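Putative NTP pyrophosphohydrolase (Exiguobacterium sibiricum 255-15, PDB 3NL9) probably hydrolyses nucleoside triphosphates to the monophosphates and pyrophosphate, as a dimeric, largely helical member of the MazG clan. Local coordinates at residues A42-A45 and V46-L50; G34-R37 and A38-A42; Q125-M128 and A129-G132. One frame throughout, in Å; residues are numbered along the deposited sequence.

Contact 1: residues A42-A45 and V46-L50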
loop_
_atom_site.group_PDB
_atom_site.type_symbol
_atom_site.label_atom_id
_atom_site.label_comp_id
_atom_site.label_asym_id
_atom_site.label_seq_id
_atom_site.Cartn_x
_atom_site.Cartn_y
_atom_site.Cartn_z
ATOM N N ALA A 42 -1.440 -1.556 -7.170
ATOM C CA ALA A 42 -2.836 -1.229 -7.457
ATOM C C ALA A 42 -3.644 -2.465 -7.904
ATOM O O ALA A 42 -4.838 -2.510 -7.692
ATOM C CB ALA A 42 -2.922 -0.125 -8.546
ATOM N N GLU A 43 -3.004 -3.452 -8.543
ATOM C CA GLU A 43 -3.719 -4.715 -8.922
ATOM C C GLU A 43 -4.344 -5.321 -7.673
ATOM O O GLU A 43 -5.496 -5.799 -7.685
ATOM C CB GLU A 43 -2.769 -5.729 -9.597
ATOM C CG GLU A 43 -2.486 -5.433 -11.059
ATOM C CD GLU A 43 -1.318 -6.242 -11.668
ATOM O OE1 GLU A 43 -0.682 -7.062 -10.974
ATOM O OE2 GLU A 43 -1.040 -6.048 -12.866
ATOM N N GLU A 44 -3.618 -5.220 -6.566
ATOM C CA GLU A 44 -4.119 -5.724 -5.286
ATOM C C GLU A 44 -4.943 -4.680 -4.515
ATOM O O GLU A 44 -6.103 -4.935 -4.192
ATOM C CB GLU A 44 -2.948 -6.279 -4.470
ATOM C CG GLU A 44 -2.299 -7.483 -5.150
ATOM C CD GLU A 44 -3.149 -8.756 -5.055
ATOM O OE1 GLU A 44 -4.116 -8.811 -4.244
ATOM O OE2 GLU A 44 -2.876 -9.698 -5.821
ATOM N N ALA A 45 -4.384 -3.501 -4.265
ATOM C CA ALA A 45 -5.069 -2.500 -3.400
ATOM C C ALA A 45 -6.325 -1.922 -4.053
ATOM O O ALA A 45 -7.219 -1.445 -3.339
ATOM C CB ALA A 45 -4.144 -1.362 -3.046
ATOM N N VAL A 46 -6.385 -1.934 -5.389
ATOM C CA VAL A 46 -7.562 -1.393 -6.096
ATOM C C VAL A 46 -8.410 -2.518 -6.692
ATOM O O VAL A 46 -9.549 -2.684 -6.304
ATOM C CB VAL A 46 -7.177 -0.365 -7.191
ATOM C CG1 VAL A 46 -8.439 0.206 -7.895
ATOM C CG2 VAL A 46 -6.311 0.759 -6.578
ATOM N N VAL A 47 -7.871 -3.272 -7.649
ATOM C CA VAL A 47 -8.716 -4.171 -8.454
ATOM C C VAL A 47 -9.192 -5.364 -7.623
ATOM O O VAL A 47 -10.403 -5.558 -7.485
ATOM C CB VAL A 47 -8.028 -4.643 -9.772
ATOM C CG1 VAL A 47 -8.955 -5.588 -10.565
ATOM C CG2 VAL A 47 -7.599 -3.422 -10.650
ATOM N N GLU A 48 -8.267 -6.138 -7.044
ATOM C CA GLU A 48 -8.685 -7.321 -6.260
ATOM C C GLU A 48 -9.496 -6.916 -5.042
ATOM O O GLU A 48 -10.495 -7.553 -4.736
ATOM C CB GLU A 48 -7.486 -8.178 -5.769
ATOM C CG GLU A 48 -6.645 -8.747 -6.864
ATOM C CD GLU A 48 -7.282 -9.971 -7.542
ATOM O OE1 GLU A 48 -8.166 -10.620 -6.929
ATOM O OE2 GLU A 48 -6.870 -10.281 -8.685
ATOM N N PHE A 49 -9.054 -5.864 -4.348
ATOM C CA PHE A 49 -9.774 -5.339 -3.176
ATOM C C PHE A 49 -11.231 -4.939 -3.532
ATOM O O PHE A 49 -12.195 -5.243 -2.773
ATOM C CB PHE A 49 -8.982 -4.154 -2.606
ATOM C CG PHE A 49 -9.646 -3.450 -1.487
ATOM C CD1 PHE A 49 -9.607 -3.974 -0.204
ATOM C CD2 PHE A 49 -10.331 -2.255 -1.705
ATOM C CE1 PHE A 49 -10.236 -3.307 0.849
ATOM C CE2 PHE A 49 -10.977 -1.593 -0.653
ATOM C CZ PHE A 49 -10.937 -2.122 0.610
ATOM N N LEU A 50 -11.397 -4.240 -4.650
ATOM C CA LEU A 50 -12.746 -3.783 -5.066
ATOM C C LEU A 50 -13.626 -4.932 -5.582
ATOM O O LEU A 50 -14.836 -4.938 -5.388
ATOM C CB LEU A 50 -12.647 -2.622 -6.087
ATOM C CG LEU A 50 -12.126 -1.300 -5.516
ATOM C CD1 LEU A 50 -12.132 -0.112 -6.523
ATOM C CD2 LEU A 50 -12.940 -0.970 -4.254
#
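Val46 N closes an i to i+4 bond on Ala42 O, and the three bonds that follow (Val47 N to the same oxygen, Glu48 N to Glu43 O, Phe49 N to Glu44 O) are i to i+5, a pi-type bulge in helix 31-52. The doubly gripped Ala42 O holds Val46 N at 2.8 Å and Val47 N at 3.1 Å, the second in the straighter line with the carbonyl. By Leu50 N, bonded to Val46 O, the spacing is again that of an alpha helix. Glu44 and Glu48 lie side by side and point the same way. The bend at the second torsion (chi2 -74° and -77°) turns both chains alike, with the carboxylate planes 21° apart. Glu44 also packs on Asp100 of the second subunit; such clustered helical acids recall the metal-binding carboxylates of MazG enzymes, although no metal role is established for them here. On the apolar side Ala42 CB meets the CG2 branch of Val46 at 4.0 Å. Val46 rests on Phe67 of helix 57-79, whereas Ala42 packs on Phe67 of the second subunit. Phe49 carries its ring away from the bulge, yet its CB sits 3.3 Å from Ala45 O. Along the acidic pair, Glu44 OE1 lies against the methylene of Glu48, 3.6 Å from its CG.

Contact 2: residues G34-R37 and A38-A42. With EDO (1,2-ethanediol), chain B.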
loop_
_atom_site.group_PDB
_atom_site.type_symbol
_atom_site.label_atom_id
_atom_site.label_comp_id
_atom_site.label_asym_id
_atom_site.label_seq_id
_atom_site.Cartn_x
_atom_site.Cartn_y
_atom_site.Cartn_z
ATOM N N GLY A 34 9.375 1.869 -11.471
ATOM C CA GLY A 34 8.270 2.386 -10.646
ATOM C C GLY A 34 6.886 2.118 -11.232
ATOM O O GLY A 34 5.923 1.852 -10.490
ATOM N N VAL A 35 6.763 2.209 -12.551
ATOM C CA VAL A 35 5.466 1.949 -13.205
ATOM C C VAL A 35 4.997 0.508 -12.909
ATOM O O VAL A 35 3.828 0.264 -12.626
ATOM C CB VAL A 35 5.526 2.175 -14.715
ATOM C CG1 VAL A 35 4.293 1.622 -15.376
ATOM C CG2 VAL A 35 5.626 3.667 -15.032
ATOM N N LYS A 36 5.938 -0.426 -12.956
ATOM C CA LYS A 36 5.651 -1.821 -12.688
ATOM C C LYS A 36 5.144 -1.993 -11.253
ATOM O O LYS A 36 4.108 -2.596 -11.036
ATOM C CB LYS A 36 6.903 -2.681 -12.895
ATOM C CG LYS A 36 7.368 -2.783 -14.356
ATOM C CD LYS A 36 8.510 -3.773 -14.500
ATOM C CE LYS A 36 8.929 -3.967 -15.956
ATOM N NZ LYS A 36 7.762 -4.135 -16.882
ATOM N N ARG A 37 5.881 -1.425 -10.303
ATOM C CA ARG A 37 5.558 -1.542 -8.896
ATOM C C ARG A 37 4.243 -0.913 -8.575
ATOM O O ARG A 37 3.469 -1.493 -7.830
ATOM C CB ARG A 37 6.690 -0.998 -8.033
ATOM C CG ARG A 37 7.997 -1.853 -8.233
ATOM C CD ARG A 37 8.833 -1.919 -7.026
ATOM N NE ARG A 37 8.102 -2.581 -5.957
ATOM C CZ ARG A 37 8.068 -3.894 -5.728
ATOM N NH1 ARG A 37 8.763 -4.773 -6.473
ATOM N NH2 ARG A 37 7.327 -4.321 -4.727
ATOM N N ALA A 38 3.998 0.277 -9.133
ATOM C CA ALA A 38 2.710 0.960 -8.968
ATOM C C ALA A 38 1.558 0.087 -9.466
ATOM O O ALA A 38 0.530 -0.063 -8.810
ATOM C CB ALA A 38 2.746 2.306 -9.714
ATOM N N THR A 39 1.759 -0.512 -10.631
ATOM C CA THR A 39 0.783 -1.396 -11.253
ATOM C C THR A 39 0.509 -2.620 -10.379
ATOM O O THR A 39 -0.642 -2.885 -10.079
ATOM C CB THR A 39 1.230 -1.804 -12.692
ATOM O OG1 THR A 39 1.453 -0.603 -13.466
ATOM C CG2 THR A 39 0.156 -2.691 -13.360
ATOM N N TRP A 40 1.548 -3.322 -9.922
ATOM C CA TRP A 40 1.344 -4.487 -9.064
ATOM C C TRP A 40 0.625 -4.134 -7.781
ATOM O O TRP A 40 -0.215 -4.924 -7.293
ATOM C CB TRP A 40 2.657 -5.163 -8.725
ATOM C CG TRP A 40 3.396 -5.671 -9.919
ATOM C CD1 TRP A 40 2.852 -6.173 -11.056
ATOM C CD2 TRP A 40 4.821 -5.784 -10.074
ATOM N NE1 TRP A 40 3.838 -6.559 -11.924
ATOM C CE2 TRP A 40 5.056 -6.343 -11.351
ATOM C CE3 TRP A 40 5.916 -5.474 -9.260
ATOM C CZ2 TRP A 40 6.346 -6.575 -11.850
ATOM C CZ3 TRP A 40 7.213 -5.702 -9.760
ATOM C CH2 TRP A 40 7.409 -6.250 -11.036
ATOM N N THR A 41 0.976 -2.974 -7.208
ATOM C CA THR A 41 0.398 -2.546 -5.924
ATOM C C THR A 41 -1.096 -2.298 -6.121
ATOM O O THR A 41 -1.933 -2.786 -5.343
ATOM C CB THR A 41 1.134 -1.284 -5.362
ATOM O OG1 THR A 41 2.560 -1.523 -5.325
ATOM C CG2 THR A 41 0.641 -0.906 -3.969
ATOM N N ALA A 42 -1.440 -1.556 -7.170
ATOM C CA ALA A 42 -2.836 -1.229 -7.457
ATOM C C ALA A 42 -3.644 -2.465 -7.904
ATOM O O ALA A 42 -4.838 -2.510 -7.692
ATOM C CB ALA A 42 -2.922 -0.125 -8.546
HETATM C C1 EDO B . 8.262 -8.584 -5.540
HETATM O O1 EDO B . 8.107 -7.545 -6.533
HETATM C C2 EDO B . 7.601 -8.136 -4.229
HETATM O O2 EDO B . 8.094 -6.859 -3.772
#
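Arg37 and Trp40, one helical turn apart, both set CG beside the backbone N (chi1 -64° and -61°), and two further bends in the arginine chain bring its NH1 to the edge of the indole. There NH1 lies 3.8 Å from Trp40 CZ3, near the plane of the ring. The relation is not mutual: the guanidinium itself has Trp40 CE3 over one of its faces. One face of the indole lies against the backbone of the preceding turn of helix 31-52. Lys36 O stands 3.3 Å from Trp40 CG on that face, while Lys36 CB makes a CH-pi contact on the same side, 4.2 Å from the centroid of the six-membered ring. The i to i+4 backbone bonds of the helix continue through both segments, and two threonines add to them. Thr39 OG1 donates to Val35 O at 2.7 Å, and Thr41 OG1 does the same to Arg37 O at 2.7 Å, in each case from the opposite face of the carbonyl plane to the residue's own amide. Two carbonyls are thus each gripped by an amide and a hydroxyl. Beyond the indole, a 1,2-ethanediol, probably from the crystallisation liquor, is held in a two-point grip: Arg37 NH1 bonds its O1 and Arg37 NH2 its O2, each at 2.8 Å. The second subunit adds a salt bridge from its Glu111 to NH1, while NE donates to Ser108 OG and NH2 to Phe104 O, both of that subunit. Five acceptor atoms, two of them on one ethanediol, therefore engage the three guanidinium nitrogens, which should fix the group's rotation, and Glu111 probably offsets its charge at this buried subunit boundary.

Contact 3: residues Q125-M128 and A129-G132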
loop_
_atom_site.group_PDB
_atom_site.type_symbol
_atom_site.label_atom_id
_atom_site.label_comp_id
_atom_site.label_asym_id
_atom_site.label_seq_id
_atom_site.Cartn_x
_atom_site.Cartn_y
_atom_site.Cartn_z
ATOM N N GLN A 125 5.787 -16.554 4.604
ATOM C CA GLN A 125 6.271 -17.928 4.747
ATOM C C GLN A 125 6.031 -18.745 3.463
ATOM O O GLN A 125 6.901 -19.504 3.005
ATOM C CB GLN A 125 5.646 -18.586 5.976
ATOM C CG GLN A 125 6.134 -17.965 7.262
ATOM C CD GLN A 125 5.750 -18.724 8.528
ATOM O OE1 GLN A 125 5.305 -19.875 8.484
ATOM N NE2 GLN A 125 5.963 -18.080 9.671
ATOM N N ALA A 126 4.873 -18.552 2.863
ATOM C CA ALA A 126 4.518 -19.199 1.594
ATOM C C ALA A 126 5.437 -18.735 0.445
ATOM O O ALA A 126 5.879 -19.525 -0.403
ATOM C CB ALA A 126 3.021 -18.901 1.267
ATOM N N ASN A 127 5.736 -17.436 0.426
ATOM C CA ASN A 127 6.635 -16.902 -0.559
ATOM C C ASN A 127 7.994 -17.588 -0.402
ATOM O O ASN A 127 8.574 -18.055 -1.392
ATOM C CB ASN A 127 6.787 -15.376 -0.393
ATOM C CG ASN A 127 5.698 -14.583 -1.112
ATOM O OD1 ASN A 127 4.842 -15.158 -1.790
ATOM N ND2 ASN A 127 5.767 -13.242 -1.012
HETATM N N MSE A 128 8.474 -17.673 0.843
HETATM C CA MSE A 128 9.818 -18.250 1.109
HETATM C C MSE A 128 9.844 -19.746 0.807
HETATM O O MSE A 128 10.884 -20.297 0.466
HETATM C CB MSE A 128 10.280 -17.968 2.550
HETATM C CG MSE A 128 10.576 -16.476 2.882
HETATM SE SE MSE A 128 11.919 -15.659 1.698
HETATM C CE MSE A 128 13.506 -16.771 1.891
ATOM N N ALA A 129 8.689 -20.397 0.905
ATOM C CA ALA A 129 8.589 -21.837 0.666
ATOM C C ALA A 129 8.573 -22.160 -0.854
ATOM O O ALA A 129 8.420 -23.316 -1.250
ATOM C CB ALA A 129 7.338 -22.397 1.352
ATOM N N LYS A 130 8.747 -21.151 -1.712
ATOM C CA LYS A 130 8.784 -21.395 -3.153
ATOM C C LYS A 130 10.111 -21.941 -3.611
ATOM O O LYS A 130 10.295 -22.232 -4.785
ATOM C CB LYS A 130 8.450 -20.136 -3.942
ATOM C CG LYS A 130 7.008 -19.702 -3.825
ATOM C CD LYS A 130 6.691 -18.698 -4.911
ATOM C CE LYS A 130 5.279 -18.167 -4.784
ATOM N NZ LYS A 130 4.940 -17.260 -5.921
ATOM N N LEU A 131 11.057 -22.108 -2.703
ATOM C CA LEU A 131 12.309 -22.732 -3.110
ATOM C C LEU A 131 12.033 -24.175 -3.447
ATOM O O LEU A 131 11.217 -24.839 -2.805
ATOM C CB LEU A 131 13.361 -22.611 -2.014
ATOM C CG LEU A 131 13.808 -21.196 -1.697
ATOM C CD1 LEU A 131 14.690 -21.173 -0.403
ATOM C CD2 LEU A 131 14.531 -20.611 -2.915
ATOM N N GLY A 132 12.710 -24.665 -4.487
ATOM C CA GLY A 132 12.659 -26.067 -4.842
ATOM C C GLY A 132 13.426 -26.942 -3.860
ATOM O O GLY A 132 13.996 -26.441 -2.862
#
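Lys130 N approaches the flat carbonyl group of Asn127 from above, 56° out of its plane, and the side chain of Lys130 then runs on past the same oxygen. Gln125 O is met differently, with Ala129 N only 23° from the carbonyl plane. Together the two bonds form the C-terminal end of helix 117-128. Ala129 N closes the last i to i+4 bond on Gln125 O at 2.9 Å and has a second, weak bond to Ala126 O at 3.2 Å. The bond of Lys130 N to Asn127 O, 3.1 Å, spans only three residues, the tighter winding with which the helix finishes. A type I beta turn from Met128 to Leu131 overlaps this last turn and leads the chain into the loop. Lys130 sets CG beside its backbone N (chi1 -70°), which lays that methylene 3.3 Å from Asn127 O; the rest of the chain is extended, and its CE passes Asn127 OD1 at 4.3 Å. At the end of the turn, Leu131 CG comes 3.7 Å from Met128 O. Met128, present as selenomethionine, packs on Gln13 and Thr17 of helix 7-17, and Leu131 joins it on Thr17. Lys130 packs on Trp152 and on Phe18. Ala126 O takes the Trp152 indole N-H besides the weak bond from Ala129 N, and the positive charge of Lys130, carried past a helix C-terminus, would probably interact favourably with the negative end of the helix dipole.

In the fold
Contacts 1 and 2 are consecutive parts of helix 31-52, sharing Ala42, with centres 11 Å apart. The alpha-helical turns of contact 2 hand over to the pi-type bulge of contact 1, and both meet the second subunit: the one through the buried Arg37, the other through Glu44 and Phe49. The bound 1,2-ethanediol belongs to contact 2, and the paired glutamates of contact 1 are reminiscent of the metal-binding acids of MazG enzymes, an inference from the family alone. Contact 3 comes later in the chain, at the end of helix 117-128. Its centre is about 23 Å from each of the others, nearest atoms about 10 Å apart, and it joins that helix to helix 7-17 nearer the surface.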